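Local coordinates for peptide ABC transporter, peptide-binding protein (Thermus thermophilus, PDB 2D5W) that binds oligopeptides, here a pentapeptide, and probably delivers them to an ABC transporter for uptake, at residues V18-L24 with F193-A197; K318-L322 with V403-I407; P361-V367 with F531-E536. All blocks are in the same frame, centred on the assembly; numbering follows the deposited sequence.

Interaction 1: V18-L24 with F193-A197; sequences VLAGDFL and FLKFA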
ATOM      1  N   VAL A  18      -0.928 -12.068  -6.980  1.00  7.61           N
ATOM      2  CA  VAL A  18       0.066 -12.314  -8.026  1.00  8.70           C
ATOM      3  C   VAL A  18       1.409 -11.897  -7.434  1.00  8.74           C
ATOM      4  O   VAL A  18       1.445 -11.217  -6.402  1.00  9.11           O
ATOM      5  CB  VAL A  18      -0.209 -11.503  -9.326  1.00  9.21           C
ATOM      6  CG1 VAL A  18      -1.484 -11.998  -9.983  1.00 11.08           C
ATOM      7  CG2 VAL A  18      -0.299 -10.020  -9.019  1.00 10.79           C
ATOM      8  N   LEU A  19       2.505 -12.281  -8.082  1.00  8.76           N
ATOM      9  CA  LEU A  19       3.821 -11.974  -7.545  1.00  8.97           C
ATOM     10  C   LEU A  19       4.899 -11.829  -8.610  1.00  9.34           C
ATOM     11  O   LEU A  19       4.823 -12.452  -9.671  1.00  9.34           O
ATOM     12  CB  LEU A  19       4.231 -13.096  -6.585  1.00 10.93           C
ATOM     13  CG  LEU A  19       5.503 -12.966  -5.746  1.00 10.43           C
ATOM     14  CD1 LEU A  19       5.255 -11.995  -4.603  1.00 12.59           C
ATOM     15  CD2 LEU A  19       5.900 -14.334  -5.195  1.00 13.57           C
ATOM     16  N   ALA A  20       5.888 -10.990  -8.312  1.00  9.51           N
ATOM     17  CA  ALA A  20       7.062 -10.778  -9.159  1.00  9.61           C
ATOM     18  C   ALA A  20       6.921 -10.100 -10.518  1.00  9.44           C
ATOM     19  O   ALA A  20       7.572  -9.084 -10.766  1.00 10.36           O
ATOM     20  CB  ALA A  20       7.797 -12.114  -9.328  1.00 11.18           C
ATOM     21  N   GLY A  21       6.105 -10.665 -11.401  1.00 10.08           N
ATOM     22  CA  GLY A  21       5.945 -10.101 -12.733  1.00  9.50           C
ATOM     23  C   GLY A  21       5.097  -8.848 -12.844  1.00  9.48           C
ATOM     24  O   GLY A  21       5.198  -8.114 -13.828  1.00 10.10           O
ATOM     25  N   ASP A  22       4.261  -8.606 -11.841  1.00  8.91           N
ATOM     26  CA  ASP A  22       3.366  -7.441 -11.799  1.00  8.40           C
ATOM     27  C   ASP A  22       4.180  -6.281 -11.219  1.00  8.41           C
ATOM     28  O   ASP A  22       3.803  -5.679 -10.209  1.00  9.41           O
ATOM     29  CB  ASP A  22       2.173  -7.801 -10.900  1.00 10.01           C
ATOM     30  CG  ASP A  22       1.150  -6.690 -10.771  1.00 10.83           C
ATOM     31  OD1 ASP A  22       0.863  -5.996 -11.767  1.00 11.83           O
ATOM     32  OD2 ASP A  22       0.604  -6.539  -9.657  1.00 11.64           O
ATOM     33  N   PHE A  23       5.283  -5.948 -11.890  1.00  9.72           N
ATOM     34  CA  PHE A  23       6.200  -4.935 -11.386  1.00  9.11           C
ATOM     35  C   PHE A  23       5.736  -3.489 -11.304  1.00 10.22           C
ATOM     36  O   PHE A  23       6.389  -2.678 -10.650  1.00 11.23           O
ATOM     37  CB  PHE A  23       7.570  -5.055 -12.091  1.00  9.61           C
ATOM     38  CG  PHE A  23       7.573  -4.673 -13.547  1.00  8.90           C
ATOM     39  CD1 PHE A  23       7.649  -3.338 -13.927  1.00  9.52           C
ATOM     40  CD2 PHE A  23       7.573  -5.651 -14.535  1.00  9.73           C
ATOM     41  CE1 PHE A  23       7.731  -2.981 -15.272  1.00  9.80           C
ATOM     42  CE2 PHE A  23       7.655  -5.302 -15.885  1.00  9.97           C
ATOM     43  CZ  PHE A  23       7.736  -3.964 -16.251  1.00  9.92           C
ATOM     44  N   LEU A  24       4.619  -3.160 -11.945  1.00 10.08           N
ATOM     45  CA  LEU A  24       4.077  -1.808 -11.835  1.00  9.95           C
ATOM     46  C   LEU A  24       2.927  -1.846 -10.824  1.00 10.33           C
ATOM     47  O   LEU A  24       2.289  -0.831 -10.552  1.00 11.29           O
ATOM     48  CB  LEU A  24       3.583  -1.291 -13.188  1.00 10.46           C
ATOM     49  CG  LEU A  24       4.680  -0.985 -14.216  1.00 10.40           C
ATOM     50  CD1 LEU A  24       4.043  -0.443 -15.487  1.00 11.50           C
ATOM     51  CD2 LEU A  24       5.678   0.017 -13.648  1.00 12.35           C
ATOM     52  N   PHE A 193       1.428  -9.039 -17.737  1.00  9.71           N
ATOM     53  CA  PHE A 193       1.979  -9.270 -16.405  1.00  8.99           C
ATOM     54  C   PHE A 193       1.612 -10.651 -15.864  1.00  9.49           C
ATOM     55  O   PHE A 193       2.442 -11.316 -15.240  1.00  9.79           O
ATOM     56  CB  PHE A 193       1.498  -8.184 -15.439  1.00  9.50           C
ATOM     57  CG  PHE A 193       1.923  -6.796 -15.829  1.00  9.14           C
ATOM     58  CD1 PHE A 193       3.270  -6.440 -15.841  1.00 10.63           C
ATOM     59  CD2 PHE A 193       0.977  -5.851 -16.213  1.00  9.16           C
ATOM     60  CE1 PHE A 193       3.670  -5.160 -16.231  1.00 10.95           C
ATOM     61  CE2 PHE A 193       1.365  -4.570 -16.605  1.00  9.80           C
ATOM     62  CZ  PHE A 193       2.715  -4.225 -16.615  1.00 10.69           C
ATOM     63  N   LEU A 194       0.384 -11.094 -16.115  1.00  9.85           N
ATOM     64  CA  LEU A 194      -0.057 -12.396 -15.620  1.00  9.35           C
ATOM     65  C   LEU A 194       0.783 -13.565 -16.126  1.00 10.85           C
ATOM     66  O   LEU A 194       0.936 -14.564 -15.425  1.00 11.32           O
ATOM     67  CB  LEU A 194      -1.534 -12.624 -15.955  1.00 11.18           C
ATOM     68  CG  LEU A 194      -2.507 -11.750 -15.156  1.00 10.72           C
ATOM     69  CD1 LEU A 194      -3.919 -11.924 -15.690  1.00 14.09           C
ATOM     70  CD2 LEU A 194      -2.439 -12.120 -13.676  1.00 13.63           C
ATOM     71  N   LYS A 195       1.329 -13.453 -17.332  1.00 10.61           N
ATOM     72  CA  LYS A 195       2.163 -14.526 -17.867  1.00 11.04           C
ATOM     73  C   LYS A 195       3.407 -14.736 -17.008  1.00 11.30           C
ATOM     74  O   LYS A 195       4.028 -15.799 -17.041  1.00 12.51           O
ATOM     75  CB  LYS A 195       2.586 -14.211 -19.305  1.00 13.83           C
ATOM     76  CG  LYS A 195       1.501 -14.450 -20.338  1.00 18.35           C
ATOM     77  CD  LYS A 195       2.029 -14.242 -21.747  1.00 20.14           C
ATOM     78  CE  LYS A 195       0.952 -14.529 -22.781  1.00 21.91           C
ATOM     79  NZ  LYS A 195      -0.252 -13.672 -22.584  1.00 22.48           N
ATOM     80  N   PHE A 196       3.760 -13.719 -16.232  1.00  9.46           N
ATOM     81  CA  PHE A 196       4.946 -13.763 -15.379  1.00  9.14           C
ATOM     82  C   PHE A 196       4.625 -13.584 -13.897  1.00  9.17           C
ATOM     83  O   PHE A 196       5.527 -13.285 -13.110  1.00 10.75           O
ATOM     84  CB  PHE A 196       5.901 -12.633 -15.778  1.00 10.09           C
ATOM     85  CG  PHE A 196       6.350 -12.677 -17.210  1.00  9.54           C
ATOM     86  CD1 PHE A 196       7.468 -13.414 -17.579  1.00  9.86           C
ATOM     87  CD2 PHE A 196       5.661 -11.966 -18.189  1.00 10.35           C
ATOM     88  CE1 PHE A 196       7.900 -13.442 -18.905  1.00 10.61           C
ATOM     89  CE2 PHE A 196       6.084 -11.988 -19.518  1.00 10.50           C
ATOM     90  CZ  PHE A 196       7.205 -12.726 -19.875  1.00 11.32           C
ATOM     91  N   ALA A 197       3.373 -13.783 -13.492  1.00  8.75           N
ATOM     92  CA  ALA A 197       3.040 -13.518 -12.097  1.00  8.09           C
ATOM     93  C   ALA A 197       2.104 -14.464 -11.367  1.00  8.72           C
ATOM     94  O   ALA A 197       1.760 -14.201 -10.215  1.00  9.26           O
ATOM     95  CB  ALA A 197       2.507 -12.085 -11.983  1.00  9.67           C
TER
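F193 and F23 form an edge-to-face aromatic pair where the irregular loop 18-24 packs against residues 193-197, in the C-terminal part of helix 182-194 and beyond. F193 supplies the edge, its CE1 pointing to one face of F23 near the rim; the ring centroids are 5.6 Å apart and the planes stand at 88°. With CG anti to its own carbonyl carbon (chi1 -61°), F193 carries its ring along the loop and meets residues from G21 through L24. CD1 lies 3.3 Å from G21 O, which sits near the ring plane, where the slightly positive C-H edge probably suits an oxygen. At the far end, F193 CZ touches L24 CD1 at 4.2 Å. Putting an alanine here would probably leave the F23 face without its edge partner and open a gap beside L24 and the G21 carbonyl.

The polar contacts are made by backbone. L19 N donates to A197 O across 3.0 Å, at 157° and on a lone pair in the carbonyl plane. A CA-H...O contact runs the other way, from A197 CA to L19 O at 3.2 Å, and G21 CA makes another with F196 O. G21 has no CB to collide with F196 O, which lets the chains approach so closely.

Apolar contacts close the other end: V18 CB rests 3.8 Å from A197 CB, while V18 CG1 touches L194 CD2, the two side chains crossing at about a right angle. D22, centre of an inverse gamma turn, gives its carboxylate to S28 N, I27 N and K33.

Helices surround the buried joint: F23 and L24 lean on helix 101-112, F23 and F196 on helix 159-173, and V18 and L19 on helix 31-40.

Interaction 2: K318-L322 with V403-I407; sequences KDLGL and VRFEI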
ATOM      1  N   LYS A 318     -26.626   6.680  -6.050  1.00 12.66           N
ATOM      2  CA  LYS A 318     -27.564   7.799  -6.043  1.00 13.67           C
ATOM      3  C   LYS A 318     -28.768   7.498  -5.155  1.00 12.80           C
ATOM      4  O   LYS A 318     -29.260   8.378  -4.455  1.00 13.31           O
ATOM      5  CB  LYS A 318     -28.028   8.119  -7.466  1.00 16.26           C
ATOM      6  CG  LYS A 318     -26.914   8.638  -8.368  1.00 17.74           C
ATOM      7  CD  LYS A 318     -27.451   9.171  -9.691  1.00 19.42           C
ATOM      8  CE  LYS A 318     -28.288  10.430  -9.495  1.00 20.25           C
ATOM      9  NZ  LYS A 318     -28.786  10.980 -10.791  1.00 21.41           N
ATOM     10  N   ASP A 319     -29.232   6.252  -5.183  1.00 12.44           N
ATOM     11  CA  ASP A 319     -30.367   5.840  -4.361  1.00 12.57           C
ATOM     12  C   ASP A 319     -30.070   6.083  -2.883  1.00 12.55           C
ATOM     13  O   ASP A 319     -30.888   6.645  -2.152  1.00 12.73           O
ATOM     14  CB  ASP A 319     -30.670   4.354  -4.581  1.00 14.34           C
ATOM     15  CG  ASP A 319     -31.325   4.077  -5.922  1.00 14.89           C
ATOM     16  OD1 ASP A 319     -31.462   2.889  -6.277  1.00 17.44           O
ATOM     17  OD2 ASP A 319     -31.709   5.042  -6.618  1.00 15.99           O
ATOM     18  N   LEU A 320     -28.887   5.657  -2.452  1.00 11.25           N
ATOM     19  CA  LEU A 320     -28.470   5.818  -1.063  1.00 11.34           C
ATOM     20  C   LEU A 320     -27.978   7.229  -0.759  1.00 10.97           C
ATOM     21  O   LEU A 320     -27.815   7.598   0.404  1.00 12.16           O
ATOM     22  CB  LEU A 320     -27.361   4.819  -0.731  1.00 11.84           C
ATOM     23  CG  LEU A 320     -27.736   3.339  -0.783  1.00 13.03           C
ATOM     24  CD1 LEU A 320     -26.494   2.488  -0.538  1.00 14.34           C
ATOM     25  CD2 LEU A 320     -28.800   3.051   0.261  1.00 14.61           C
ATOM     26  N   GLY A 321     -27.736   8.008  -1.809  1.00 10.64           N
ATOM     27  CA  GLY A 321     -27.257   9.368  -1.635  1.00 10.52           C
ATOM     28  C   GLY A 321     -25.822   9.449  -1.138  1.00  9.43           C
ATOM     29  O   GLY A 321     -25.436  10.416  -0.481  1.00 10.01           O
ATOM     30  N   LEU A 322     -25.017   8.445  -1.467  1.00 10.28           N
ATOM     31  CA  LEU A 322     -23.628   8.423  -1.020  1.00 10.26           C
ATOM     32  C   LEU A 322     -22.793   9.555  -1.607  1.00 10.78           C
ATOM     33  O   LEU A 322     -21.729   9.880  -1.085  1.00 11.39           O
ATOM     34  CB  LEU A 322     -22.986   7.074  -1.352  1.00 10.80           C
ATOM     35  CG  LEU A 322     -23.683   5.868  -0.717  1.00 11.74           C
ATOM     36  CD1 LEU A 322     -22.913   4.598  -1.037  1.00 12.11           C
ATOM     37  CD2 LEU A 322     -23.769   6.059   0.787  1.00 14.65           C
ATOM     38  N   VAL A 403     -36.559   3.028  -2.474  1.00 15.71           N
ATOM     39  CA  VAL A 403     -35.247   2.535  -2.086  1.00 14.31           C
ATOM     40  C   VAL A 403     -35.122   2.416  -0.572  1.00 13.43           C
ATOM     41  O   VAL A 403     -35.679   3.221   0.181  1.00 13.08           O
ATOM     42  CB  VAL A 403     -34.129   3.464  -2.616  1.00 15.54           C
ATOM     43  CG1 VAL A 403     -34.221   3.570  -4.132  1.00 17.64           C
ATOM     44  CG2 VAL A 403     -34.240   4.832  -1.983  1.00 16.60           C
ATOM     45  N   ARG A 404     -34.395   1.391  -0.142  1.00 13.67           N
ATOM     46  CA  ARG A 404     -34.164   1.133   1.276  1.00 13.42           C
ATOM     47  C   ARG A 404     -32.697   1.378   1.596  1.00 12.50           C
ATOM     48  O   ARG A 404     -31.820   1.092   0.779  1.00 13.02           O
ATOM     49  CB  ARG A 404     -34.510  -0.316   1.615  1.00 16.45           C
ATOM     50  CG  ARG A 404     -35.969  -0.663   1.445  1.00 19.06           C
ATOM     51  CD  ARG A 404     -36.234  -2.127   1.750  1.00 20.73           C
ATOM     52  NE  ARG A 404     -35.813  -2.510   3.095  1.00 20.79           N
ATOM     53  CZ  ARG A 404     -34.653  -3.091   3.384  1.00 21.97           C
ATOM     54  NH1 ARG A 404     -34.362  -3.402   4.640  1.00 20.90           N
ATOM     55  NH2 ARG A 404     -33.787  -3.374   2.421  1.00 23.26           N
ATOM     56  N   PHE A 405     -32.425   1.894   2.789  1.00 11.46           N
ATOM     57  CA  PHE A 405     -31.049   2.160   3.165  1.00 10.82           C
ATOM     58  C   PHE A 405     -30.345   0.923   3.710  1.00 10.08           C
ATOM     59  O   PHE A 405     -30.115   0.788   4.914  1.00 11.49           O
ATOM     60  CB  PHE A 405     -30.972   3.312   4.172  1.00 11.39           C
ATOM     61  CG  PHE A 405     -29.686   4.099   4.094  1.00 11.19           C
ATOM     62  CD1 PHE A 405     -29.712   5.488   4.024  1.00 12.69           C
ATOM     63  CD2 PHE A 405     -28.451   3.453   4.075  1.00 11.61           C
ATOM     64  CE1 PHE A 405     -28.530   6.225   3.932  1.00 12.68           C
ATOM     65  CE2 PHE A 405     -27.263   4.182   3.983  1.00 12.51           C
ATOM     66  CZ  PHE A 405     -27.305   5.569   3.912  1.00 12.49           C
ATOM     67  N   GLU A 406     -30.044   0.008   2.796  1.00 10.51           N
ATOM     68  CA  GLU A 406     -29.291  -1.200   3.105  1.00 11.54           C
ATOM     69  C   GLU A 406     -28.024  -0.958   2.302  1.00 11.52           C
ATOM     70  O   GLU A 406     -28.066  -0.875   1.071  1.00 13.26           O
ATOM     71  CB  GLU A 406     -29.998  -2.454   2.598  1.00 13.87           C
ATOM     72  CG  GLU A 406     -29.199  -3.726   2.839  1.00 19.83           C
ATOM     73  CD  GLU A 406     -29.869  -4.958   2.270  1.00 24.37           C
ATOM     74  OE1 GLU A 406     -31.000  -5.271   2.696  1.00 27.93           O
ATOM     75  OE2 GLU A 406     -29.264  -5.612   1.396  1.00 28.62           O
ATOM     76  N   ILE A 407     -26.903  -0.828   2.999  1.00 11.09           N
ATOM     77  CA  ILE A 407     -25.640  -0.530   2.346  1.00 10.53           C
ATOM     78  C   ILE A 407     -24.648  -1.682   2.438  1.00 10.13           C
ATOM     79  O   ILE A 407     -24.525  -2.330   3.477  1.00 10.47           O
ATOM     80  CB  ILE A 407     -25.041   0.762   2.969  1.00 10.45           C
ATOM     81  CG1 ILE A 407     -23.816   1.224   2.183  1.00 10.68           C
ATOM     82  CG2 ILE A 407     -24.704   0.530   4.439  1.00 12.50           C
ATOM     83  CD1 ILE A 407     -23.329   2.601   2.588  1.00 12.83           C
TER
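L320 reaches from the end of helix 315-320 to F405 and I407 on strand 401-410, in a helix-to-sheet contact held by van der Waals forces. Its two methyls divide the work. CD2 sits over one face of the F405 ring, offset toward the rim, as a CH-pi contact 4.2 Å from the centroid and 23° off the ring normal; the same methyl also lies 3.6 Å from R404 O. CD1 turns to I407, meeting CG1 at 4.0 Å. Next to it, L322 CD2 packs against I407 CD1 at 3.9 Å, the two side chains crossing obliquely.

At the other end the meeting is of apolar with polar. V403 CG1, anti to its carbonyl carbon (chi1 -58°), is directed at the carboxylate of D319, 3.4 Å from CG. The charge itself is engaged elsewhere: D319 OD1 pairs with R401 and OD2 accepts from Q315. On the strand's far side R404 forms a salt bridge with D391 and a long, weak one, NH2 to E406 OE1.

Backbone turns shape both surfaces. G321, with positive phi, is the C-prime residue of a Schellman motif that ends the helix and lets the chain turn so that L322 follows L320 onto I407. F405 centres an inverse gamma turn that interrupts the strand.

Around the contact, strand 401-410 is flanked by strand 394-398 and strand 435-438: F405 makes backbone bonds to L394 and A435, and I407 to A435 and K437. D319 also touches V398 of the former strand, while helix 325-333 brings T327 against both L322 and F405.

Interaction 3: P361-V367 with F531-E536; sequences PLFNPNV and FWRAQE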
ATOM      1  N   PRO A 361       4.785  14.740   9.448  1.00 12.04           N
ATOM      2  CA  PRO A 361       4.599  16.122   9.910  1.00 12.96           C
ATOM      3  C   PRO A 361       3.490  16.915   9.217  1.00 12.02           C
ATOM      4  O   PRO A 361       3.091  17.975   9.701  1.00 12.37           O
ATOM      5  CB  PRO A 361       5.981  16.746   9.711  1.00 15.07           C
ATOM      6  CG  PRO A 361       6.551  15.964   8.579  1.00 16.15           C
ATOM      7  CD  PRO A 361       6.143  14.546   8.914  1.00 14.13           C
ATOM      8  N   LEU A 362       2.993  16.412   8.092  1.00 10.97           N
ATOM      9  CA  LEU A 362       1.918  17.094   7.376  1.00 10.47           C
ATOM     10  C   LEU A 362       0.567  16.924   8.081  1.00  9.92           C
ATOM     11  O   LEU A 362      -0.388  17.632   7.777  1.00 10.29           O
ATOM     12  CB  LEU A 362       1.819  16.568   5.942  1.00 10.61           C
ATOM     13  CG  LEU A 362       3.031  16.846   5.049  1.00  9.93           C
ATOM     14  CD1 LEU A 362       2.870  16.100   3.732  1.00 11.35           C
ATOM     15  CD2 LEU A 362       3.171  18.347   4.809  1.00 11.14           C
ATOM     16  N   PHE A 363       0.497  15.977   9.011  1.00 10.02           N
ATOM     17  CA  PHE A 363      -0.719  15.701   9.777  1.00 10.09           C
ATOM     18  C   PHE A 363      -1.326  16.972  10.376  1.00 10.68           C
ATOM     19  O   PHE A 363      -0.629  17.758  11.012  1.00 11.01           O
ATOM     20  CB  PHE A 363      -0.384  14.707  10.897  1.00 10.22           C
ATOM     21  CG  PHE A 363      -1.438  14.596  11.967  1.00  9.39           C
ATOM     22  CD1 PHE A 363      -2.663  13.983  11.713  1.00 10.52           C
ATOM     23  CD2 PHE A 363      -1.189  15.085  13.248  1.00 11.00           C
ATOM     24  CE1 PHE A 363      -3.619  13.855  12.723  1.00 11.12           C
ATOM     25  CE2 PHE A 363      -2.135  14.961  14.258  1.00 11.90           C
ATOM     26  CZ  PHE A 363      -3.351  14.346  13.996  1.00 12.34           C
ATOM     27  N   ASN A 364      -2.627  17.167  10.168  1.00  9.89           N
ATOM     28  CA  ASN A 364      -3.327  18.332  10.713  1.00 10.75           C
ATOM     29  C   ASN A 364      -4.261  17.877  11.835  1.00 10.88           C
ATOM     30  O   ASN A 364      -5.275  17.235  11.586  1.00 11.14           O
ATOM     31  CB  ASN A 364      -4.150  19.032   9.629  1.00 11.28           C
ATOM     32  CG  ASN A 364      -4.805  20.311  10.131  1.00 10.15           C
ATOM     33  OD1 ASN A 364      -4.806  20.588  11.332  1.00 12.11           O
ATOM     34  ND2 ASN A 364      -5.371  21.088   9.217  1.00 11.80           N
ATOM     35  N   PRO A 365      -3.931  18.215  13.091  1.00 11.74           N
ATOM     36  CA  PRO A 365      -4.754  17.824  14.240  1.00 12.20           C
ATOM     37  C   PRO A 365      -5.981  18.703  14.470  1.00 12.84           C
ATOM     38  O   PRO A 365      -6.798  18.409  15.343  1.00 14.86           O
ATOM     39  CB  PRO A 365      -3.774  17.933  15.399  1.00 13.75           C
ATOM     40  CG  PRO A 365      -2.981  19.147  15.016  1.00 14.07           C
ATOM     41  CD  PRO A 365      -2.710  18.916  13.536  1.00 13.01           C
ATOM     42  N   ASN A 366      -6.122  19.755  13.669  1.00 13.11           N
ATOM     43  CA  ASN A 366      -7.211  20.712  13.849  1.00 13.81           C
ATOM     44  C   ASN A 366      -8.441  20.618  12.947  1.00 13.65           C
ATOM     45  O   ASN A 366      -9.313  21.484  13.020  1.00 15.33           O
ATOM     46  CB  ASN A 366      -6.634  22.126  13.737  1.00 15.08           C
ATOM     47  CG  ASN A 366      -5.437  22.340  14.643  1.00 16.65           C
ATOM     48  OD1 ASN A 366      -4.483  23.024  14.274  1.00 21.26           O
ATOM     49  ND2 ASN A 366      -5.484  21.762  15.837  1.00 16.65           N
ATOM     50  N   VAL A 367      -8.534  19.590  12.111  1.00 12.04           N
ATOM     51  CA  VAL A 367      -9.687  19.480  11.220  1.00 11.71           C
ATOM     52  C   VAL A 367     -10.985  19.169  11.960  1.00 11.53           C
ATOM     53  O   VAL A 367     -10.973  18.732  13.112  1.00 12.43           O
ATOM     54  CB  VAL A 367      -9.469  18.399  10.131  1.00 10.11           C
ATOM     55  CG1 VAL A 367      -8.167  18.663   9.394  1.00 12.36           C
ATOM     56  CG2 VAL A 367      -9.477  17.008  10.756  1.00 11.76           C
ATOM     57  N   PHE A 531      -1.116  21.628   2.821  1.00  9.56           N
ATOM     58  CA  PHE A 531      -1.701  20.331   3.137  1.00  9.31           C
ATOM     59  C   PHE A 531      -2.716  20.446   4.276  1.00  9.72           C
ATOM     60  O   PHE A 531      -3.692  19.696   4.319  1.00 10.06           O
ATOM     61  CB  PHE A 531      -0.606  19.328   3.504  1.00 10.63           C
ATOM     62  CG  PHE A 531      -0.131  18.496   2.345  1.00 10.72           C
ATOM     63  CD1 PHE A 531      -0.896  17.427   1.880  1.00 12.12           C
ATOM     64  CD2 PHE A 531       1.077  18.780   1.715  1.00 11.11           C
ATOM     65  CE1 PHE A 531      -0.461  16.653   0.805  1.00 14.21           C
ATOM     66  CE2 PHE A 531       1.520  18.009   0.638  1.00 13.14           C
ATOM     67  CZ  PHE A 531       0.748  16.944   0.184  1.00 13.74           C
ATOM     68  N   TRP A 532      -2.491  21.381   5.196  1.00 10.03           N
ATOM     69  CA  TRP A 532      -3.422  21.564   6.304  1.00 10.17           C
ATOM     70  C   TRP A 532      -4.746  22.099   5.781  1.00 10.30           C
ATOM     71  O   TRP A 532      -5.814  21.668   6.219  1.00 10.89           O
ATOM     72  CB  TRP A 532      -2.826  22.510   7.354  1.00 10.83           C
ATOM     73  CG  TRP A 532      -1.974  21.791   8.361  1.00 10.87           C
ATOM     74  CD1 TRP A 532      -1.241  20.653   8.154  1.00 10.99           C
ATOM     75  CD2 TRP A 532      -1.771  22.153   9.732  1.00 11.83           C
ATOM     76  NE1 TRP A 532      -0.602  20.284   9.311  1.00 11.74           N
ATOM     77  CE2 TRP A 532      -0.907  21.188  10.295  1.00 11.72           C
ATOM     78  CE3 TRP A 532      -2.236  23.200  10.541  1.00 12.57           C
ATOM     79  CZ2 TRP A 532      -0.497  21.237  11.632  1.00 13.05           C
ATOM     80  CZ3 TRP A 532      -1.829  23.247  11.873  1.00 14.96           C
ATOM     81  CH2 TRP A 532      -0.968  22.270  12.402  1.00 14.03           C
ATOM     82  N   ARG A 533      -4.684  23.023   4.829  1.00 10.95           N
ATOM     83  CA  ARG A 533      -5.899  23.577   4.250  1.00 11.72           C
ATOM     84  C   ARG A 533      -6.626  22.478   3.478  1.00 10.92           C
ATOM     85  O   ARG A 533      -7.851  22.385   3.525  1.00 11.50           O
ATOM     86  CB  ARG A 533      -5.564  24.755   3.327  1.00 13.07           C
ATOM     87  CG  ARG A 533      -4.575  25.747   3.937  1.00 21.47           C
ATOM     88  CD  ARG A 533      -4.864  25.998   5.412  1.00 26.48           C
ATOM     89  NE  ARG A 533      -3.676  26.452   6.132  1.00 30.12           N
ATOM     90  CZ  ARG A 533      -3.592  26.534   7.456  1.00 32.72           C
ATOM     91  NH1 ARG A 533      -2.471  26.958   8.026  1.00 35.01           N
ATOM     92  NH2 ARG A 533      -4.625  26.186   8.213  1.00 33.61           N
ATOM     93  N   ALA A 534      -5.869  21.638   2.776  1.00  9.84           N
ATOM     94  CA  ALA A 534      -6.468  20.543   2.022  1.00  9.36           C
ATOM     95  C   ALA A 534      -7.187  19.578   2.968  1.00  9.21           C
ATOM     96  O   ALA A 534      -8.272  19.084   2.657  1.00  9.98           O
ATOM     97  CB  ALA A 534      -5.399  19.800   1.227  1.00 10.21           C
ATOM     98  N   GLN A 535      -6.585  19.314   4.124  1.00  9.34           N
ATOM     99  CA  GLN A 535      -7.195  18.409   5.095  1.00  9.53           C
ATOM    100  C   GLN A 535      -8.472  18.995   5.699  1.00  9.61           C
ATOM    101  O   GLN A 535      -9.397  18.256   6.030  1.00  9.88           O
ATOM    102  CB  GLN A 535      -6.188  18.049   6.192  1.00  9.03           C
ATOM    103  CG  GLN A 535      -5.070  17.131   5.699  1.00  9.21           C
ATOM    104  CD  GLN A 535      -3.973  16.925   6.727  1.00  9.36           C
ATOM    105  OE1 GLN A 535      -4.109  16.138   7.666  1.00 10.11           O
ATOM    106  NE2 GLN A 535      -2.873  17.650   6.558  1.00  9.97           N
ATOM    107  N   GLU A 536      -8.526  20.318   5.836  1.00 10.33           N
ATOM    108  CA  GLU A 536      -9.720  20.968   6.374  1.00 10.83           C
ATOM    109  C   GLU A 536     -10.889  20.730   5.415  1.00 10.60           C
ATOM    110  O   GLU A 536     -11.996  20.395   5.840  1.00 11.04           O
ATOM    111  CB  GLU A 536      -9.486  22.474   6.541  1.00 12.08           C
ATOM    112  CG  GLU A 536      -8.554  22.858   7.685  1.00 15.99           C
ATOM    113  CD  GLU A 536      -9.245  22.875   9.043  1.00 17.90           C
ATOM    114  OE1 GLU A 536      -8.561  23.146  10.053  1.00 20.71           O
ATOM    115  OE2 GLU A 536     -10.468  22.626   9.107  1.00 20.88           O
TER
HETATM  116  O   HOH W   1      -6.122  23.837   9.812  1.00 19.17           O
HETATM  117  O   HOH W   2      -9.367  24.295  12.423  1.00 30.14           O
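N364 lies flat on W532 and heads an Asx turn, by which the loop between helices 337-345 and 374-383 is fastened to helix 524-541. Its CB stands over the five-membered ring of the indole, 3.6 Å from the centroid and 8° off the normal. From there CG leaves anti to the backbone N (chi1 -176°), laying the amide along the indole with the planes 10° apart and CG 3.6 Å from W532 CD2. OD1 accepts from N366 N at 2.8 Å, the donor above the carbonyl plane, which closes the Asx turn. ND2 gives one hydrogen to W532 O at 3.1 Å; this oxygen also takes E536 N, from the opposite face of its plane. Water 1 accepts from ND2 as well.

The backbone beside this side chain is gripped by the amide of Q535. Q535 OE1 accepts from N364 N, and T354 is its second partner. Two residues earlier, L362 CD1 sits over one face of the F531 ring. Q535 NE2 binds two carbonyls, F531 O in its own helix and, across the contact, L362 O at 2.8 Å.

In the fold
Interactions 1 and 3 lie on opposite sides of the chain's centre, their own centres 37 Å apart; interaction 2 is 38 Å from the first and 31 Å from the third, and none touches another. Along the sequence interaction 1 closes first, joining an early loop to helix 182-194, whereas interactions 2 and 3 alternate their segments and so interlock the later half of the chain. Those two also share surroundings: strand 401-410 belongs to the mixed sheet that includes strand 544-557, which follows helix 524-541. Such separate fastenings are consistent with the two-lobed build of periplasmic binding proteins, in which each lobe is held together internally while peptide binds between them.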